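Local coordinates for phosphoribulokinase 1 (Rhodobacter sphaeroides, PDB 1A7J), which catalyses the ATP-dependent phosphorylation of D-ribulose 5-phosphate to D-ribulose 1,5-bisphosphate in the Calvin cycle, at residues Val34-Ile39 with Ser125-Tyr130; Thr66-Ser71 with Met188-His193; Val157-Trp162 with Val212-Pro217; Thr202-Gln207 with Ile233-Pro238. All coordinates share one frame; numbering follows the deposited sequence.

Interaction 1 (Val34-Ile39 with Ser125-Tyr130)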
loop_
_atom_site.group_PDB
_atom_site.type_symbol
_atom_site.label_atom_id
_atom_site.label_comp_id
_atom_site.label_asym_id
_atom_site.label_seq_id
_atom_site.Cartn_x
_atom_site.Cartn_y
_atom_site.Cartn_z
ATOM N N VAL A 34 -17.332 -8.949 -8.658
ATOM C CA VAL A 34 -16.197 -8.347 -9.350
ATOM C C VAL A 34 -15.064 -9.358 -9.517
ATOM O O VAL A 34 -14.383 -9.699 -8.543
ATOM C CB VAL A 34 -15.679 -7.119 -8.553
ATOM C CG1 VAL A 34 -14.416 -6.567 -9.161
ATOM C CG2 VAL A 34 -16.762 -6.053 -8.504
ATOM N N LYS A 35 -14.915 -9.884 -10.733
ATOM C CA LYS A 35 -13.762 -10.723 -11.071
ATOM C C LYS A 35 -12.510 -9.854 -11.150
ATOM O O LYS A 35 -12.449 -8.933 -11.969
ATOM C CB LYS A 35 -13.990 -11.445 -12.404
ATOM C CG LYS A 35 -12.903 -12.457 -12.778
ATOM C CD LYS A 35 -12.490 -13.343 -11.593
ATOM C CE LYS A 35 -11.272 -14.224 -11.908
ATOM N NZ LYS A 35 -10.513 -14.650 -10.668
ATOM N N ALA A 36 -11.529 -10.140 -10.287
ATOM C CA ALA A 36 -10.386 -9.246 -10.089
ATOM C C ALA A 36 -9.017 -9.901 -10.231
ATOM O O ALA A 36 -8.707 -10.881 -9.555
ATOM C CB ALA A 36 -10.491 -8.571 -8.733
ATOM N N VAL A 37 -8.174 -9.289 -11.052
ATOM C CA VAL A 37 -6.760 -9.623 -11.045
ATOM C C VAL A 37 -6.014 -8.702 -10.092
ATOM O O VAL A 37 -6.466 -7.605 -9.813
ATOM C CB VAL A 37 -6.126 -9.502 -12.449
ATOM C CG1 VAL A 37 -6.838 -10.410 -13.428
ATOM C CG2 VAL A 37 -6.170 -8.070 -12.927
ATOM N N SER A 38 -4.865 -9.130 -9.598
ATOM C CA SER A 38 -4.180 -8.332 -8.607
ATOM C C SER A 38 -2.670 -8.350 -8.776
ATOM O O SER A 38 -2.136 -9.141 -9.551
ATOM C CB SER A 38 -4.569 -8.809 -7.206
ATOM O OG SER A 38 -4.026 -10.084 -6.914
ATOM N N ILE A 39 -2.037 -7.318 -8.224
ATOM C CA ILE A 39 -0.596 -7.154 -8.191
ATOM C C ILE A 39 -0.188 -6.930 -6.734
ATOM O O ILE A 39 -0.813 -6.130 -6.031
ATOM C CB ILE A 39 -0.174 -5.926 -9.025
ATOM C CG1 ILE A 39 -0.383 -6.188 -10.522
ATOM C CG2 ILE A 39 1.278 -5.578 -8.767
ATOM C CD1 ILE A 39 0.013 -5.004 -11.394
ATOM N N SER A 125 -11.435 -9.814 -16.714
ATOM C CA SER A 125 -11.344 -9.074 -15.457
ATOM C C SER A 125 -12.135 -7.763 -15.456
ATOM O O SER A 125 -12.173 -7.040 -16.449
ATOM C CB SER A 125 -9.876 -8.794 -15.123
ATOM O OG SER A 125 -9.113 -9.983 -15.209
ATOM N N HIS A 126 -12.804 -7.500 -14.339
ATOM C CA HIS A 126 -13.592 -6.289 -14.140
ATOM C C HIS A 126 -12.688 -5.127 -13.709
ATOM O O HIS A 126 -12.997 -3.965 -13.965
ATOM C CB HIS A 126 -14.671 -6.541 -13.050
ATOM C CG HIS A 126 -15.984 -7.106 -13.568
ATOM N ND1 HIS A 126 -16.308 -8.456 -13.469
ATOM C CD2 HIS A 126 -16.994 -6.528 -14.284
ATOM C CE1 HIS A 126 -17.443 -8.686 -14.131
ATOM N NE2 HIS A 126 -17.882 -7.534 -14.636
ATOM N N LEU A 127 -11.657 -5.444 -12.929
ATOM C CA LEU A 127 -10.668 -4.458 -12.509
ATOM C C LEU A 127 -9.357 -5.096 -12.114
ATOM O O LEU A 127 -9.281 -6.308 -11.903
ATOM C CB LEU A 127 -11.185 -3.634 -11.344
ATOM C CG LEU A 127 -11.735 -4.416 -10.162
ATOM C CD1 LEU A 127 -10.678 -4.598 -9.089
ATOM C CD2 LEU A 127 -12.923 -3.657 -9.615
ATOM N N LEU A 128 -8.300 -4.296 -12.138
ATOM C CA LEU A 128 -7.026 -4.698 -11.555
ATOM C C LEU A 128 -6.971 -4.106 -10.158
ATOM O O LEU A 128 -7.640 -3.118 -9.881
ATOM C CB LEU A 128 -5.848 -4.183 -12.413
ATOM C CG LEU A 128 -4.400 -4.044 -11.895
ATOM C CD1 LEU A 128 -3.820 -5.385 -11.464
ATOM C CD2 LEU A 128 -3.540 -3.451 -12.984
ATOM N N PHE A 129 -6.279 -4.801 -9.261
ATOM C CA PHE A 129 -6.087 -4.349 -7.894
ATOM C C PHE A 129 -4.610 -4.374 -7.573
ATOM O O PHE A 129 -3.969 -5.402 -7.719
ATOM C CB PHE A 129 -6.806 -5.277 -6.932
ATOM C CG PHE A 129 -6.640 -4.905 -5.488
ATOM C CD1 PHE A 129 -7.212 -3.733 -4.996
ATOM C CD2 PHE A 129 -5.972 -5.754 -4.609
ATOM C CE1 PHE A 129 -7.130 -3.407 -3.645
ATOM C CE2 PHE A 129 -5.882 -5.443 -3.261
ATOM C CZ PHE A 129 -6.463 -4.266 -2.774
ATOM N N TYR A 130 -4.091 -3.270 -7.056
ATOM C CA TYR A 130 -2.693 -3.197 -6.648
ATOM C C TYR A 130 -2.620 -2.883 -5.142
ATOM O O TYR A 130 -3.386 -2.059 -4.644
ATOM C CB TYR A 130 -1.999 -2.094 -7.451
ATOM C CG TYR A 130 -0.607 -1.779 -6.995
ATOM C CD1 TYR A 130 -0.378 -0.872 -5.965
ATOM C CD2 TYR A 130 0.490 -2.410 -7.569
ATOM C CE1 TYR A 130 0.897 -0.608 -5.509
ATOM C CE2 TYR A 130 1.792 -2.154 -7.120
ATOM C CZ TYR A 130 1.977 -1.250 -6.093
ATOM O OH TYR A 130 3.251 -0.953 -5.661
#
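Val37 to Ile39 pair in parallel register with Leu128 to Tyr130, the strand axes 4.5 Å apart at closest approach and inclined at 28°. The backbone bonds alternate between the strands: His126 N gives to Lys35 O, Val37 N to Leu127 O, Phe129 N to Val37 O, and Ile39 N to Phe129 O at 2.8 Å. Ahead of the paired part, the His126 ring turns its edge to the chain, and ND1 takes a weak bond from Lys35 N at 3.4 Å. Strand 36-40 is the outer parallel strand of the mixed sheet in this P-loop kinase fold, and strand 127-132 separates it from strand 7-11, which runs toward the predicted ATP-binding loop. On the face of Val37, Leu128, Ile39 and Tyr130, the branch CD1 of Leu128 lies 3.9 Å from Val37 CG2 and 3.7 Å from Ile39 CG1, so that one methyl touches two residues on the same face of the edge strand. With CG2 of Ile39 anti to the backbone N, its methyl meets Tyr130 CD2 at 3.5 Å. Helix 77-90 packs over this face through Phe84 and Tyr87. The other face carries Ala36, Ser38, Leu127 and Phe129 and is backed by helix 21-32, whose Phe29 touches Ala36 and Leu127. Ala36 CB sits 4.0 Å from Leu127 CD1, while Ser38 CB approaches the Phe129 ring at its edge.

Interaction 2 (Thr66-Ser71 with Met188-His193). With SO4 (sulfate ion), chain B.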
loop_
_atom_site.group_PDB
_atom_site.type_symbol
_atom_site.label_atom_id
_atom_site.label_comp_id
_atom_site.label_asym_id
_atom_site.label_seq_id
_atom_site.Cartn_x
_atom_site.Cartn_y
_atom_site.Cartn_z
ATOM N N THR A 66 21.435 6.158 1.819
ATOM C CA THR A 66 20.116 6.618 1.388
ATOM C C THR A 66 19.345 5.643 0.505
ATOM O O THR A 66 18.242 5.956 0.060
ATOM C CB THR A 66 20.185 7.950 0.624
ATOM O OG1 THR A 66 20.651 7.715 -0.711
ATOM C CG2 THR A 66 21.104 8.943 1.345
ATOM N N PHE A 67 19.956 4.519 0.157
ATOM C CA PHE A 67 19.253 3.526 -0.644
ATOM C C PHE A 67 18.415 2.563 0.219
ATOM O O PHE A 67 18.889 2.062 1.254
ATOM C CB PHE A 67 20.246 2.737 -1.486
ATOM C CG PHE A 67 19.599 1.898 -2.537
ATOM C CD1 PHE A 67 18.861 2.494 -3.552
ATOM C CD2 PHE A 67 19.677 0.514 -2.477
ATOM C CE1 PHE A 67 18.207 1.735 -4.475
ATOM C CE2 PHE A 67 19.024 -0.263 -3.395
ATOM C CZ PHE A 67 18.286 0.342 -4.394
ATOM N N SER A 68 17.164 2.336 -0.193
ATOM C CA SER A 68 16.291 1.360 0.459
ATOM C C SER A 68 15.167 0.976 -0.463
ATOM O O SER A 68 14.973 1.616 -1.494
ATOM C CB SER A 68 15.691 1.935 1.738
ATOM O OG SER A 68 14.900 3.082 1.467
ATOM N N HIS A 69 14.330 0.061 0.018
ATOM C CA HIS A 69 13.151 -0.431 -0.705
ATOM C C HIS A 69 12.099 0.621 -1.023
ATOM O O HIS A 69 11.103 0.320 -1.662
ATOM C CB HIS A 69 12.486 -1.541 0.100
ATOM C CG HIS A 69 12.973 -2.908 -0.252
ATOM N ND1 HIS A 69 13.393 -3.817 0.695
ATOM C CD2 HIS A 69 13.150 -3.505 -1.455
ATOM C CE1 HIS A 69 13.818 -4.912 0.089
ATOM N NE2 HIS A 69 13.680 -4.749 -1.216
ATOM N N PHE A 70 12.262 1.801 -0.441
ATOM C CA PHE A 70 11.390 2.932 -0.666
ATOM C C PHE A 70 11.825 3.728 -1.899
ATOM O O PHE A 70 10.983 4.331 -2.573
ATOM C CB PHE A 70 11.410 3.851 0.566
ATOM C CG PHE A 70 10.634 3.319 1.757
ATOM C CD1 PHE A 70 9.559 2.450 1.582
ATOM C CD2 PHE A 70 10.929 3.771 3.040
ATOM C CE1 PHE A 70 8.784 2.040 2.666
ATOM C CE2 PHE A 70 10.162 3.370 4.132
ATOM C CZ PHE A 70 9.086 2.502 3.943
ATOM N N SER A 71 13.131 3.802 -2.156
ATOM C CA SER A 71 13.620 4.582 -3.284
ATOM C C SER A 71 13.018 4.035 -4.581
ATOM O O SER A 71 12.758 2.834 -4.678
ATOM C CB SER A 71 15.146 4.513 -3.373
ATOM O OG SER A 71 15.735 4.247 -2.126
ATOM N N MET A 188 14.657 6.980 5.997
ATOM C CA MET A 188 13.957 8.259 6.053
ATOM C C MET A 188 14.134 9.067 4.778
ATOM O O MET A 188 13.239 9.809 4.357
ATOM C CB MET A 188 14.427 9.072 7.248
ATOM C CG MET A 188 13.920 8.548 8.570
ATOM S SD MET A 188 12.168 8.059 8.538
ATOM C CE MET A 188 11.369 9.695 8.618
ATOM N N HIS A 189 15.214 8.774 4.070
ATOM C CA HIS A 189 15.646 9.623 2.990
ATOM C C HIS A 189 14.693 9.398 1.862
ATOM O O HIS A 189 13.964 10.302 1.519
ATOM C CB HIS A 189 17.101 9.310 2.578
ATOM C CG HIS A 189 18.129 9.746 3.587
ATOM N ND1 HIS A 189 18.655 11.019 3.615
ATOM C CD2 HIS A 189 18.649 9.106 4.666
ATOM C CE1 HIS A 189 19.442 11.148 4.670
ATOM N NE2 HIS A 189 19.457 10.000 5.321
ATOM N N ALA A 190 14.482 8.139 1.513
ATOM C CA ALA A 190 13.509 7.780 0.479
ATOM C C ALA A 190 12.072 7.744 0.994
ATOM O O ALA A 190 11.143 7.571 0.225
ATOM C CB ALA A 190 13.867 6.433 -0.133
ATOM N N TYR A 191 11.904 7.772 2.309
ATOM C CA TYR A 191 10.575 7.763 2.859
ATOM C C TYR A 191 10.012 9.135 2.624
ATOM O O TYR A 191 9.022 9.272 1.917
ATOM C CB TYR A 191 10.596 7.433 4.346
ATOM C CG TYR A 191 9.248 7.538 5.023
ATOM C CD1 TYR A 191 8.336 6.501 4.954
ATOM C CD2 TYR A 191 8.845 8.724 5.643
ATOM C CE1 TYR A 191 7.061 6.631 5.469
ATOM C CE2 TYR A 191 7.548 8.870 6.153
ATOM C CZ TYR A 191 6.663 7.816 6.049
ATOM O OH TYR A 191 5.353 7.972 6.448
ATOM N N VAL A 192 10.725 10.165 3.064
ATOM C CA VAL A 192 10.229 11.510 2.845
ATOM C C VAL A 192 10.317 11.921 1.376
ATOM O O VAL A 192 9.541 12.757 0.928
ATOM C CB VAL A 192 10.942 12.564 3.725
ATOM C CG1 VAL A 192 11.525 11.927 4.970
ATOM C CG2 VAL A 192 12.002 13.262 2.950
ATOM N N HIS A 193 11.206 11.309 0.601
ATOM C CA HIS A 193 11.358 11.691 -0.814
ATOM C C HIS A 193 10.410 10.967 -1.793
ATOM O O HIS A 193 9.924 11.586 -2.732
ATOM C CB HIS A 193 12.819 11.519 -1.278
ATOM C CG HIS A 193 13.733 12.642 -0.872
ATOM N ND1 HIS A 193 14.926 12.432 -0.213
ATOM C CD2 HIS A 193 13.670 13.976 -1.103
ATOM C CE1 HIS A 193 15.558 13.582 -0.055
ATOM N NE2 HIS A 193 14.814 14.536 -0.585
HETATM S S SO4 B . 14.548 -2.190 3.763
HETATM O O1 SO4 B . 15.415 -1.627 2.766
HETATM O O2 SO4 B . 13.235 -1.616 3.648
HETATM O O3 SO4 B . 14.473 -3.605 3.567
HETATM O O4 SO4 B . 15.075 -1.922 5.053
#
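Thr66 lays its methyl CG2 over one face of the His189 imidazole, 4.0 Å from the ring centroid and 17° off the normal, a CH-pi contact displaced toward the rim. Ser68 starts a type I beta turn that closes at Ser71. Its carbonyl oxygen is gripped twice, by Ser71 N at 2.9 Å and by Ser71 OG at 2.8 Å, so the same residue closes the turn with its backbone and its hydroxyl. The turn belongs to the loop between helices 49-62 and 77-90 and rests on helix 180-195, next to Arg187 of the catalytic site, which touches Ser68 and Phe70. The imidazole end of His69 leads away from the helix, and its ND1 gives a hydrogen bond to sulfate O3 at 3.1 Å; the backbone N adds a weak one to O1. That sulfate is probably from the crystallisation liquor. Phe70 returns to the helix: its CB meets Ala190 CB at 3.6 Å, and its ring runs alongside Tyr191, CE2 reaching the edge of the tyrosine ring at CD1, 3.7 Å away, with the planes inclined at 54°. At Ser71 the backbone N and OG both lie against the Ala190 methyl, which also meets Ser68 OG.

Interaction 3 (Val157-Trp162 with Val212-Pro217)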
loop_
_atom_site.group_PDB
_atom_site.type_symbol
_atom_site.label_atom_id
_atom_site.label_comp_id
_atom_site.label_asym_id
_atom_site.label_seq_id
_atom_site.Cartn_x
_atom_site.Cartn_y
_atom_site.Cartn_z
ATOM N N VAL A 157 1.091 6.304 11.380
ATOM C CA VAL A 157 1.885 7.454 11.783
ATOM C C VAL A 157 3.316 6.989 11.914
ATOM O O VAL A 157 3.552 5.851 12.282
ATOM C CB VAL A 157 1.416 8.063 13.095
ATOM C CG1 VAL A 157 0.108 8.709 12.889
ATOM C CG2 VAL A 157 1.323 7.030 14.148
ATOM N N ILE A 158 4.261 7.843 11.542
ATOM C CA ILE A 158 5.649 7.440 11.378
ATOM C C ILE A 158 6.144 6.617 12.545
ATOM O O ILE A 158 6.503 5.467 12.359
ATOM C CB ILE A 158 6.545 8.665 11.172
ATOM C CG1 ILE A 158 6.158 9.385 9.871
ATOM C CG2 ILE A 158 7.982 8.230 11.096
ATOM C CD1 ILE A 158 6.771 10.725 9.705
ATOM N N ASN A 159 5.890 7.101 13.756
ATOM C CA ASN A 159 6.171 6.353 14.973
ATOM C C ASN A 159 5.780 4.896 14.861
ATOM O O ASN A 159 6.499 4.049 15.323
ATOM C CB ASN A 159 5.400 6.916 16.153
ATOM C CG ASN A 159 5.843 8.265 16.537
ATOM O OD1 ASN A 159 5.403 9.246 15.973
ATOM N ND2 ASN A 159 6.577 8.342 17.623
ATOM N N LEU A 160 4.585 4.609 14.366
ATOM C CA LEU A 160 4.117 3.221 14.259
ATOM C C LEU A 160 4.707 2.419 13.074
ATOM O O LEU A 160 4.793 1.191 13.145
ATOM C CB LEU A 160 2.580 3.193 14.222
ATOM C CG LEU A 160 1.760 1.911 14.026
ATOM C CD1 LEU A 160 1.870 1.018 15.241
ATOM C CD2 LEU A 160 0.296 2.277 13.769
ATOM N N GLU A 161 5.195 3.097 12.030
ATOM C CA GLU A 161 5.853 2.402 10.927
ATOM C C GLU A 161 7.160 1.829 11.437
ATOM O O GLU A 161 7.384 0.634 11.302
ATOM C CB GLU A 161 6.108 3.352 9.755
ATOM C CG GLU A 161 6.289 2.657 8.389
ATOM C CD GLU A 161 7.758 2.398 8.041
ATOM O OE1 GLU A 161 8.597 3.315 8.234
ATOM O OE2 GLU A 161 8.082 1.273 7.598
ATOM N N TRP A 162 7.919 2.625 12.193
ATOM C CA TRP A 162 9.170 2.159 12.786
ATOM C C TRP A 162 8.975 0.951 13.697
ATOM O O TRP A 162 9.760 0.030 13.647
ATOM C CB TRP A 162 9.826 3.253 13.602
ATOM C CG TRP A 162 10.148 4.474 12.861
ATOM C CD1 TRP A 162 10.052 4.673 11.512
ATOM C CD2 TRP A 162 10.777 5.623 13.394
ATOM N NE1 TRP A 162 10.625 5.877 11.171
ATOM C CE2 TRP A 162 11.083 6.478 12.306
ATOM C CE3 TRP A 162 11.154 5.995 14.684
ATOM C CZ2 TRP A 162 11.753 7.678 12.473
ATOM C CZ3 TRP A 162 11.828 7.183 14.851
ATOM C CH2 TRP A 162 12.124 8.020 13.745
ATOM N N VAL A 212 -1.863 4.680 22.048
ATOM C CA VAL A 212 -0.935 4.384 23.125
ATOM C C VAL A 212 0.428 4.985 22.855
ATOM O O VAL A 212 0.709 5.453 21.751
ATOM C CB VAL A 212 -0.770 2.901 23.320
ATOM C CG1 VAL A 212 -2.090 2.283 23.605
ATOM C CG2 VAL A 212 -0.150 2.287 22.093
ATOM N N ASP A 213 1.324 4.841 23.823
ATOM C CA ASP A 213 2.546 5.628 23.840
ATOM C C ASP A 213 3.552 5.077 22.859
ATOM O O ASP A 213 4.210 4.082 23.132
ATOM C CB ASP A 213 3.141 5.612 25.235
ATOM C CG ASP A 213 4.331 6.503 25.374
ATOM O OD1 ASP A 213 4.595 7.271 24.436
ATOM O OD2 ASP A 213 4.986 6.465 26.434
ATOM N N THR A 214 3.767 5.792 21.767
ATOM C CA THR A 214 4.748 5.363 20.797
ATOM C C THR A 214 5.926 6.336 20.696
ATOM O O THR A 214 6.500 6.509 19.623
ATOM C CB THR A 214 4.092 5.227 19.414
ATOM O OG1 THR A 214 3.839 6.535 18.897
ATOM C CG2 THR A 214 2.780 4.465 19.506
ATOM N N SER A 215 6.315 6.931 21.822
ATOM C CA SER A 215 7.267 8.037 21.807
ATOM C C SER A 215 8.704 7.609 21.683
ATOM O O SER A 215 9.559 8.421 21.343
ATOM C CB SER A 215 7.118 8.904 23.051
ATOM O OG SER A 215 7.128 8.112 24.214
ATOM N N ASN A 216 9.006 6.373 22.035
ATOM C CA ASN A 216 10.263 5.811 21.593
ATOM C C ASN A 216 9.942 4.521 20.912
ATOM O O ASN A 216 9.783 3.519 21.578
ATOM C CB ASN A 216 11.188 5.535 22.783
ATOM C CG ASN A 216 12.428 4.741 22.389
ATOM O OD1 ASN A 216 12.587 4.323 21.227
ATOM N ND2 ASN A 216 13.355 4.595 23.334
ATOM N N PRO A 217 9.887 4.513 19.563
ATOM C CA PRO A 217 9.605 3.307 18.768
ATOM C C PRO A 217 10.618 2.165 18.892
ATOM O O PRO A 217 10.390 1.063 18.368
ATOM C CB PRO A 217 9.550 3.839 17.343
ATOM C CG PRO A 217 9.177 5.257 17.491
ATOM C CD PRO A 217 9.845 5.723 18.731
#
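Trp162 overlaps Pro217 obliquely, its CE3 atom 3.5 Å from Pro217 CG and its CB close to Pro217 CB. This is surface packing of the first turn of helix 158-168, which directly follows strand 150-156 of the central sheet, against the long loop between strands 204-210 and 229-235. Trp162 also leans on Met188 and Ile184 of helix 180-195 and meets the ring of Phe218. One turn back, the CG of Asn159 stands anti to its carbonyl carbon (chi1 -67°), which sends the amide out to the loop. There ND2 gives a hydrogen bond to Thr214 O at 2.7 Å, bent to 136° at the hydrogen and coming from above the Thr214 carbonyl plane, 40° out of it. Within the loop Asp213 OD1 accepts from Ser215 N at 3.1 Å, an Asx turn, and also from Ser215 OG. Beside the amide, Thr214 OG1 approaches Asn159 CB to 3.2 Å.

Interaction 4 (Thr202-Gln207 with Ile233-Pro238)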
loop_
_atom_site.group_PDB
_atom_site.type_symbol
_atom_site.label_atom_id
_atom_site.label_comp_id
_atom_site.label_asym_id
_atom_site.label_seq_id
_atom_site.Cartn_x
_atom_site.Cartn_y
_atom_site.Cartn_z
ATOM N N THR A 202 -3.708 10.489 -3.489
ATOM C CA THR A 202 -4.752 9.505 -3.230
ATOM C C THR A 202 -6.127 10.168 -3.104
ATOM O O THR A 202 -6.213 11.359 -2.882
ATOM C CB THR A 202 -4.419 8.728 -1.944
ATOM O OG1 THR A 202 -3.912 9.630 -0.953
ATOM C CG2 THR A 202 -3.339 7.703 -2.193
ATOM N N ASP A 203 -7.199 9.404 -3.288
ATOM C CA ASP A 203 -8.551 9.907 -3.133
ATOM C C ASP A 203 -9.018 9.790 -1.698
ATOM O O ASP A 203 -9.816 10.595 -1.233
ATOM C CB ASP A 203 -9.509 9.125 -4.018
ATOM C CG ASP A 203 -9.316 9.406 -5.494
ATOM O OD1 ASP A 203 -9.755 10.462 -5.984
ATOM O OD2 ASP A 203 -8.786 8.526 -6.189
ATOM N N ILE A 204 -8.675 8.698 -1.031
ATOM C CA ILE A 204 -9.092 8.513 0.363
ATOM C C ILE A 204 -7.911 7.996 1.146
ATOM O O ILE A 204 -7.298 7.033 0.728
ATOM C CB ILE A 204 -10.220 7.483 0.470
ATOM C CG1 ILE A 204 -11.405 7.928 -0.380
ATOM C CG2 ILE A 204 -10.668 7.348 1.909
ATOM C CD1 ILE A 204 -12.672 7.165 -0.110
ATOM N N ASN A 205 -7.558 8.648 2.248
ATOM C CA ASN A 205 -6.519 8.108 3.111
ATOM C C ASN A 205 -7.140 7.490 4.334
ATOM O O ASN A 205 -8.031 8.059 4.920
ATOM C CB ASN A 205 -5.560 9.192 3.563
ATOM C CG ASN A 205 -4.704 9.725 2.450
ATOM O OD1 ASN A 205 -4.302 8.994 1.555
ATOM N ND2 ASN A 205 -4.315 10.979 2.568
ATOM N N PHE A 206 -6.639 6.328 4.726
ATOM C CA PHE A 206 -6.894 5.743 6.027
ATOM C C PHE A 206 -5.596 5.825 6.846
ATOM O O PHE A 206 -4.620 5.204 6.472
ATOM C CB PHE A 206 -7.296 4.289 5.817
ATOM C CG PHE A 206 -8.631 4.114 5.115
ATOM C CD1 PHE A 206 -8.739 4.275 3.739
ATOM C CD2 PHE A 206 -9.767 3.748 5.828
ATOM C CE1 PHE A 206 -9.946 4.069 3.108
ATOM C CE2 PHE A 206 -10.964 3.542 5.199
ATOM C CZ PHE A 206 -11.054 3.707 3.843
ATOM N N GLN A 207 -5.541 6.616 7.916
ATOM C CA GLN A 207 -4.287 6.755 8.671
ATOM C C GLN A 207 -4.359 6.131 10.052
ATOM O O GLN A 207 -5.189 6.517 10.846
ATOM C CB GLN A 207 -3.880 8.228 8.815
ATOM C CG GLN A 207 -2.431 8.389 9.269
ATOM C CD GLN A 207 -2.071 9.804 9.645
ATOM O OE1 GLN A 207 -2.939 10.626 9.910
ATOM N NE2 GLN A 207 -0.786 10.092 9.688
ATOM N N ILE A 233 -10.053 8.630 8.537
ATOM C CA ILE A 233 -10.348 8.401 7.133
ATOM C C ILE A 233 -10.684 9.732 6.517
ATOM O O ILE A 233 -11.694 10.317 6.851
ATOM C CB ILE A 233 -11.519 7.453 6.956
ATOM C CG1 ILE A 233 -11.323 6.226 7.828
ATOM C CG2 ILE A 233 -11.593 7.003 5.525
ATOM C CD1 ILE A 233 -12.611 5.508 8.124
ATOM N N ARG A 234 -9.733 10.309 5.793
ATOM C CA ARG A 234 -9.960 11.574 5.121
ATOM C C ARG A 234 -10.255 11.417 3.633
ATOM O O ARG A 234 -9.472 10.792 2.918
ATOM C CB ARG A 234 -8.762 12.483 5.293
ATOM C CG ARG A 234 -9.149 13.922 5.121
ATOM C CD ARG A 234 -7.999 14.810 4.807
ATOM N NE ARG A 234 -7.379 14.395 3.575
ATOM C CZ ARG A 234 -7.053 15.207 2.592
ATOM N NH1 ARG A 234 -7.113 16.526 2.739
ATOM N NH2 ARG A 234 -6.601 14.676 1.476
ATOM N N PHE A 235 -11.362 12.020 3.186
ATOM C CA PHE A 235 -11.728 12.079 1.773
ATOM C C PHE A 235 -11.200 13.343 1.098
ATOM O O PHE A 235 -11.623 14.450 1.428
ATOM C CB PHE A 235 -13.243 12.027 1.592
ATOM C CG PHE A 235 -13.887 10.801 2.164
ATOM C CD1 PHE A 235 -13.868 10.560 3.538
ATOM C CD2 PHE A 235 -14.490 9.864 1.337
ATOM C CE1 PHE A 235 -14.431 9.407 4.072
ATOM C CE2 PHE A 235 -15.053 8.700 1.869
ATOM C CZ PHE A 235 -15.014 8.477 3.233
ATOM N N ARG A 236 -10.385 13.162 0.060
ATOM C CA ARG A 236 -9.950 14.252 -0.835
ATOM C C ARG A 236 -11.121 15.180 -1.143
ATOM O O ARG A 236 -10.999 16.399 -1.048
ATOM C CB ARG A 236 -9.414 13.674 -2.162
ATOM C CG ARG A 236 -8.245 14.440 -2.808
ATOM C CD ARG A 236 -8.304 14.512 -4.373
ATOM N NE ARG A 236 -8.337 13.220 -5.094
ATOM C CZ ARG A 236 -7.390 12.781 -5.933
ATOM N NH1 ARG A 236 -6.160 13.287 -5.887
ATOM N NH2 ARG A 236 -7.634 11.751 -6.742
ATOM N N ASN A 237 -12.241 14.603 -1.572
ATOM C CA ASN A 237 -13.447 15.382 -1.817
ATOM C C ASN A 237 -14.641 14.664 -1.235
ATOM O O ASN A 237 -14.952 13.531 -1.615
ATOM C CB ASN A 237 -13.659 15.616 -3.315
ATOM C CG ASN A 237 -14.945 16.376 -3.616
ATOM O OD1 ASN A 237 -15.104 17.547 -3.264
ATOM N ND2 ASN A 237 -15.842 15.722 -4.326
ATOM N N PRO A 238 -15.283 15.292 -0.247
ATOM C CA PRO A 238 -16.365 14.728 0.561
ATOM C C PRO A 238 -17.755 15.043 0.024
ATOM O O PRO A 238 -18.670 15.356 0.793
ATOM C CB PRO A 238 -16.142 15.362 1.923
ATOM C CG PRO A 238 -15.565 16.702 1.592
ATOM C CD PRO A 238 -14.699 16.496 0.372
HETATM O O HOH W 1 -11.124 12.408 -5.156
#
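Asp203 OD1 receives the guanidinium of Arg236 in a salt bridge, with NH2 at 2.6 Å and NE in a weaker bond at 3.2 Å. NH2 lies 65° out of the carboxylate plane, and the carboxylate and guanidinium planes stand 85° apart. Water 1 joins the same pair at the edge of the guanidinium, donating to Asp203 OD1 and sharing with it the single NE hydrogen. Asp203 OD2 takes the backbone N of Lys151 on strand 150-156, so both carboxylate oxygens are engaged. The carbonyl of Thr202 lies over one guanidinium face, and Arg236 N bonds Asp203 O at 2.9 Å. Strands 204-210 and 229-235 are antiparallel neighbours in the mixed sheet, the point where it stops being parallel. Asn205 and Arg234 form its hydrogen-bonded pair here, N to O both ways at 3.0 Å. The Asn205 side chain is also used: OD1 accepts from Thr202 OG1 at 2.6 Å, and ND2 gives a weak bond to Phe199 O. On the apolar face, backed by helix 268-284, Ile233 CG2 sits over the Phe206 ring, 3.7 Å from its centroid, while Ile204 CD1 meets Phe235 CE2 at 3.5 Å.

How the interactions relate
Interactions 1 and 4 belong to one mixed sheet, their centres 22 Å apart: the first joins its outermost parallel strand to the next, the other lies where it turns antiparallel, beyond strands 7-11 and 150-156. Interactions 2 and 3 lie on helices 180-195 and 158-168, outside the sheet strands, and touch through Met188 on Trp162 and Tyr191 on Ile158. Interaction 3 also meets interaction 4, Val157 against Gln207. Along the chain interaction 1 closes before 3 and 4 open and 2 before 4, whereas 2 crosses 1 and 3, and 3 crosses 4. Interactions 2 and 3 set loops against helix 180-195, which carries catalytic Arg187, and helix 158-168, whose Glu161 pairs with that arginine in a salt bridge.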